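Local coordinates for SusD superfamily protein (Bacteroides fragilis, PDB 3L22) that probably binds glycans at the bacterial outer membrane and can bind zinc ions, at residues Gly53-Asn58 and Ser283-Lys288; Glu384-Phe389 and Gly393-Asp398. All coordinates share one frame; numbering follows the deposited sequence.

Contact 1 of 2, residues Gly53-Asn58 and Ser283-Lys288; sequences GDDVIN and SGIMSK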
# COMPACT_ATOMS: atom_id res chain seq x y z
N GLY A 53 4.53 -5.83 9.63
CA GLY A 53 4.24 -5.05 10.79
C GLY A 53 4.08 -5.78 12.11
O GLY A 53 4.37 -6.97 12.22
N ASP A 54 3.57 -5.04 13.09
CA ASP A 54 3.57 -5.42 14.48
C ASP A 54 2.18 -5.29 15.14
O ASP A 54 2.05 -5.36 16.37
CB ASP A 54 4.59 -4.52 15.20
CG ASP A 54 4.26 -3.02 15.07
OD1 ASP A 54 3.24 -2.67 14.44
OD2 ASP A 54 5.05 -2.18 15.56
N ASP A 55 1.15 -5.16 14.31
CA ASP A 55 -0.21 -4.97 14.80
C ASP A 55 -1.11 -6.19 14.63
O ASP A 55 -2.15 -6.28 15.29
CB ASP A 55 -0.79 -3.75 14.13
CG ASP A 55 -0.12 -2.47 14.62
OD1 ASP A 55 0.25 -2.40 15.84
OD2 ASP A 55 0.02 -1.53 13.81
N VAL A 56 -0.73 -7.08 13.72
CA VAL A 56 -1.33 -8.40 13.56
C VAL A 56 -0.23 -9.42 13.81
O VAL A 56 0.94 -9.03 13.80
CB VAL A 56 -1.98 -8.57 12.16
CG1 VAL A 56 -3.24 -7.70 12.09
CG2 VAL A 56 -1.00 -8.25 11.00
N ILE A 57 -0.64 -10.68 14.07
CA ILE A 57 0.29 -11.79 14.18
C ILE A 57 -0.12 -12.90 13.25
O ILE A 57 -1.29 -13.11 13.02
CB ILE A 57 0.39 -12.40 15.61
CG1 ILE A 57 -1.01 -12.75 16.18
CG2 ILE A 57 1.13 -11.44 16.46
CD1 ILE A 57 -0.98 -13.56 17.51
N ASN A 58 0.87 -13.60 12.72
CA ASN A 58 0.67 -14.74 11.86
C ASN A 58 0.98 -15.97 12.71
O ASN A 58 2.12 -16.16 13.13
CB ASN A 58 1.61 -14.66 10.64
CG ASN A 58 1.32 -15.74 9.60
OD1 ASN A 58 1.04 -16.90 9.96
ND2 ASN A 58 1.39 -15.36 8.30
N SER A 283 0.86 -7.05 22.33
CA SER A 283 1.89 -6.04 22.15
C SER A 283 1.69 -5.03 21.03
O SER A 283 2.50 -4.11 20.91
CB SER A 283 3.22 -6.77 21.83
OG SER A 283 3.60 -7.64 22.88
N GLY A 284 0.68 -5.22 20.17
CA GLY A 284 0.44 -4.33 19.04
C GLY A 284 -0.46 -3.17 19.44
O GLY A 284 -0.73 -2.96 20.60
N ILE A 285 -0.94 -2.42 18.45
CA ILE A 285 -1.72 -1.22 18.67
C ILE A 285 -2.93 -1.46 19.57
O ILE A 285 -3.23 -0.65 20.46
CB ILE A 285 -2.13 -0.53 17.34
CG1 ILE A 285 -2.77 0.86 17.60
CG2 ILE A 285 -3.08 -1.39 16.50
CD1 ILE A 285 -1.88 1.82 18.41
N MSE A 286 -3.62 -2.57 19.37
CA MSE A 286 -4.82 -2.83 20.15
C MSE A 286 -4.51 -3.38 21.54
O MSE A 286 -5.45 -3.66 22.25
CB MSE A 286 -5.79 -3.74 19.38
CG MSE A 286 -6.34 -3.09 18.16
SE MSE A 286 -7.95 -4.07 17.61
CE MSE A 286 -8.43 -3.33 15.92
N SER A 287 -3.24 -3.53 21.92
CA SER A 287 -2.86 -3.75 23.30
C SER A 287 -2.76 -2.46 24.08
O SER A 287 -2.59 -2.52 25.27
CB SER A 287 -1.49 -4.44 23.40
OG SER A 287 -0.41 -3.56 23.12
N LYS A 288 -2.78 -1.31 23.42
CA LYS A 288 -2.60 -0.06 24.12
C LYS A 288 -3.96 0.51 24.56
O LYS A 288 -4.88 0.55 23.76
CB LYS A 288 -1.91 0.97 23.22
CG LYS A 288 -0.50 0.53 22.76
CD LYS A 288 0.08 1.59 21.86
CE LYS A 288 1.32 1.13 21.09
NZ LYS A 288 2.51 1.52 21.79
O HOH W 1 -2.90 -4.87 17.60
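Asp-55, at the turn leading into strand 56-58, meets the N-terminal end of the 3-10 segment 285-287 in this SusD-family fold, and the two pieces join mainly through polar groups. The one direct hydrogen bond between the two segments runs from the backbone N of Ile-285 to Asp-55 OD1, at 2.9 Å with an N-H...O angle of 147°, reaching the oxygen from above the carboxylate plane, 37° out of it. The side chain of Asp-55 can make this reach because CG stands beside its own backbone N, opposite the carbonyl carbon (chi1 -69°). The same OD1 is also held by Arg-386 of helix 374-388, so it is gripped by two donors. A water adds a second link: it donates to Asp-55 O (2.8 Å) and accepts from Met-286 N (3.0 Å). Van der Waals contact comes from the CG2 branch of Ile-285, which lies 3.7 Å from Asp-55 CG, and from the backbone of Gly-284, whose CA sits 3.3 Å from Asp-54 O. Strand 56-58 pairs antiparallel with strand 277-279, and the loop after strand 277-279 comes back against Asp-54 and Asp-55, at the start of the strand paired with it. Within 283-288 the turn is closed at Gly-284 O, which accepts both Ser-287 N at 2.9 Å and, in the carbonyl plane, Ser-287 OG at 2.6 Å.

Contact 2 of 2, residues Glu384-Phe389 and Gly393-Asp398; sequences EKRLEF and GIRGID. With EDO (1,2-ethanediol), chain B.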
# COMPACT_ATOMS: atom_id res chain seq x y z
N GLU A 384 -2.54 6.40 15.93
CA GLU A 384 -3.81 6.54 15.23
C GLU A 384 -3.79 5.85 13.86
O GLU A 384 -4.73 5.17 13.46
CB GLU A 384 -4.21 8.01 15.10
CG GLU A 384 -5.73 8.22 14.91
CD GLU A 384 -6.56 7.91 16.17
OE1 GLU A 384 -6.08 8.14 17.32
OE2 GLU A 384 -7.71 7.48 16.00
N LYS A 385 -2.69 6.03 13.15
CA LYS A 385 -2.47 5.42 11.84
C LYS A 385 -2.43 3.88 11.98
O LYS A 385 -3.01 3.17 11.18
CB LYS A 385 -1.16 5.97 11.26
CG LYS A 385 -0.82 5.52 9.84
CD LYS A 385 -1.40 6.43 8.80
CE LYS A 385 -0.94 6.07 7.37
NZ LYS A 385 0.50 6.36 7.21
N ARG A 386 -1.82 3.37 13.05
CA ARG A 386 -1.77 1.93 13.30
C ARG A 386 -3.17 1.32 13.50
O ARG A 386 -3.48 0.24 12.94
CB ARG A 386 -0.87 1.65 14.52
CG ARG A 386 0.60 1.87 14.25
CD ARG A 386 1.44 1.75 15.50
NE ARG A 386 1.51 0.37 15.96
CZ ARG A 386 2.22 -0.06 17.00
NH1 ARG A 386 2.92 0.79 17.76
NH2 ARG A 386 2.20 -1.34 17.31
N LEU A 387 -4.01 2.03 14.24
CA LEU A 387 -5.38 1.56 14.50
C LEU A 387 -6.29 1.78 13.29
O LEU A 387 -6.99 0.86 12.86
CB LEU A 387 -5.97 2.22 15.76
CG LEU A 387 -7.43 1.88 16.14
CD1 LEU A 387 -7.59 0.36 16.35
CD2 LEU A 387 -7.90 2.64 17.37
N GLU A 388 -6.26 2.96 12.72
CA GLU A 388 -7.06 3.22 11.53
C GLU A 388 -6.75 2.23 10.39
O GLU A 388 -7.69 1.83 9.72
CB GLU A 388 -6.87 4.65 11.06
CG GLU A 388 -7.87 5.15 9.99
CD GLU A 388 -9.28 5.39 10.50
OE1 GLU A 388 -9.49 5.77 11.68
OE2 GLU A 388 -10.21 5.20 9.68
N PHE A 389 -5.47 1.87 10.17
CA PHE A 389 -5.05 1.08 9.02
C PHE A 389 -4.59 -0.34 9.32
O PHE A 389 -3.95 -1.00 8.49
CB PHE A 389 -4.06 1.90 8.18
CG PHE A 389 -4.72 3.07 7.58
CD1 PHE A 389 -5.61 2.88 6.52
CD2 PHE A 389 -4.62 4.32 8.15
CE1 PHE A 389 -6.30 3.97 6.00
CE2 PHE A 389 -5.32 5.38 7.64
CZ PHE A 389 -6.17 5.19 6.58
N GLY A 393 -2.47 -2.84 4.56
CA GLY A 393 -1.36 -2.85 3.60
C GLY A 393 -0.38 -1.73 3.82
O GLY A 393 0.32 -1.36 2.90
N ILE A 394 -0.30 -1.23 5.06
CA ILE A 394 0.41 0.02 5.36
C ILE A 394 1.45 -0.11 6.45
O ILE A 394 2.53 0.50 6.34
CB ILE A 394 -0.60 1.17 5.71
CG1 ILE A 394 -1.26 1.72 4.44
CG2 ILE A 394 0.06 2.31 6.43
CD1 ILE A 394 -2.54 2.63 4.72
N ARG A 395 1.18 -0.90 7.50
CA ARG A 395 2.01 -0.80 8.68
C ARG A 395 3.53 -1.04 8.46
O ARG A 395 4.39 -0.29 8.97
CB ARG A 395 1.47 -1.74 9.75
CG ARG A 395 2.30 -1.76 11.03
CD ARG A 395 2.33 -0.39 11.68
NE ARG A 395 3.13 -0.38 12.89
CZ ARG A 395 3.81 0.67 13.35
NH1 ARG A 395 3.79 1.86 12.74
NH2 ARG A 395 4.53 0.53 14.44
N GLY A 396 3.84 -2.10 7.74
CA GLY A 396 5.22 -2.46 7.46
C GLY A 396 5.92 -1.42 6.59
O GLY A 396 7.15 -1.33 6.61
N ILE A 397 5.15 -0.63 5.83
CA ILE A 397 5.73 0.47 5.06
C ILE A 397 6.07 1.64 5.99
O ILE A 397 7.15 2.23 5.89
CB ILE A 397 4.80 0.93 3.92
CG1 ILE A 397 4.65 -0.22 2.91
CG2 ILE A 397 5.33 2.19 3.29
CD1 ILE A 397 3.61 -0.01 1.79
N ASP A 398 5.17 1.98 6.91
CA ASP A 398 5.43 3.11 7.80
C ASP A 398 6.66 2.85 8.68
O ASP A 398 7.53 3.73 8.85
CB ASP A 398 4.19 3.44 8.66
CG ASP A 398 3.11 4.21 7.90
OD1 ASP A 398 3.34 4.75 6.77
OD2 ASP A 398 1.99 4.33 8.46
C1 EDO B . 1.79 6.12 4.26
O1 EDO B . 0.44 5.96 4.64
C2 EDO B . 2.48 4.79 3.93
O2 EDO B . 3.89 5.17 3.73
O HOH W 2 -1.57 -1.85 7.66
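Lys-385 and Asp-398 form the salt bridge between helices 374-388 and 395-401, two consecutive helices joined by a short loop in the C-terminal part of this SusD-family chain. Lys-385 NZ donates to Asp-398 OD2 at 2.8 Å, on the syn lone pair, with a weak second bond to OD1. Bends in the lysine chain at chi2 (89°) and again at its end bring NZ to the carboxylate, and the two side chains cross at about a right angle. Asp-333 also pairs with Lys-385 NZ, and 1,2-ethanediol, probably from the crystallisation liquor, takes a bond from NZ to its O1 (2.6 Å). Beside it, Ile-394 CD1 packs obliquely on Phe-389, 3.6 Å from CD1 of the ring. The guanidinium planes of Arg-386 and Arg-395 lie nearly parallel (7° apart) but displaced: Arg-386 CD sits over the centre of the Arg-395 group, 3.4 Å from its CZ, while Arg-395 NH2 covers a face of the Arg-386 group near its rim. A water bridges the backbones, donating to Phe-389 O (2.7 Å) and accepting from Arg-395 N (2.9 Å) at the start of the second helix. Further out, Arg-401 pairs with Asp-398 OD1, Asp-55 with Arg-386 and Asp-54 with Arg-395. The two arginines are close like charges, and those last two carboxylates probably offset the repulsion between them.

Contact 1 closes before contact 2 opens along the chain, and their centres lie 11 Å apart. The first brings the N-terminal region, at strand 56-58, to the loop between strand 277-279 and helix 297-302; the second is local, between the consecutive helices 374-388 and 395-401. They touch directly through two salt bridges, Asp-55 OD1 to Arg-386 NH2 at 2.7 Å and Asp-54 OD1 to Arg-395 NE at 2.8 Å, so neighbouring acids of one turn face one arginine from each helix. Packing of Lys-288 CE on Arg-386 NH1 adds to the seam. Three sequence-distant parts of the chain therefore meet in one charged network that ties the N-terminal region to the C-terminal helices.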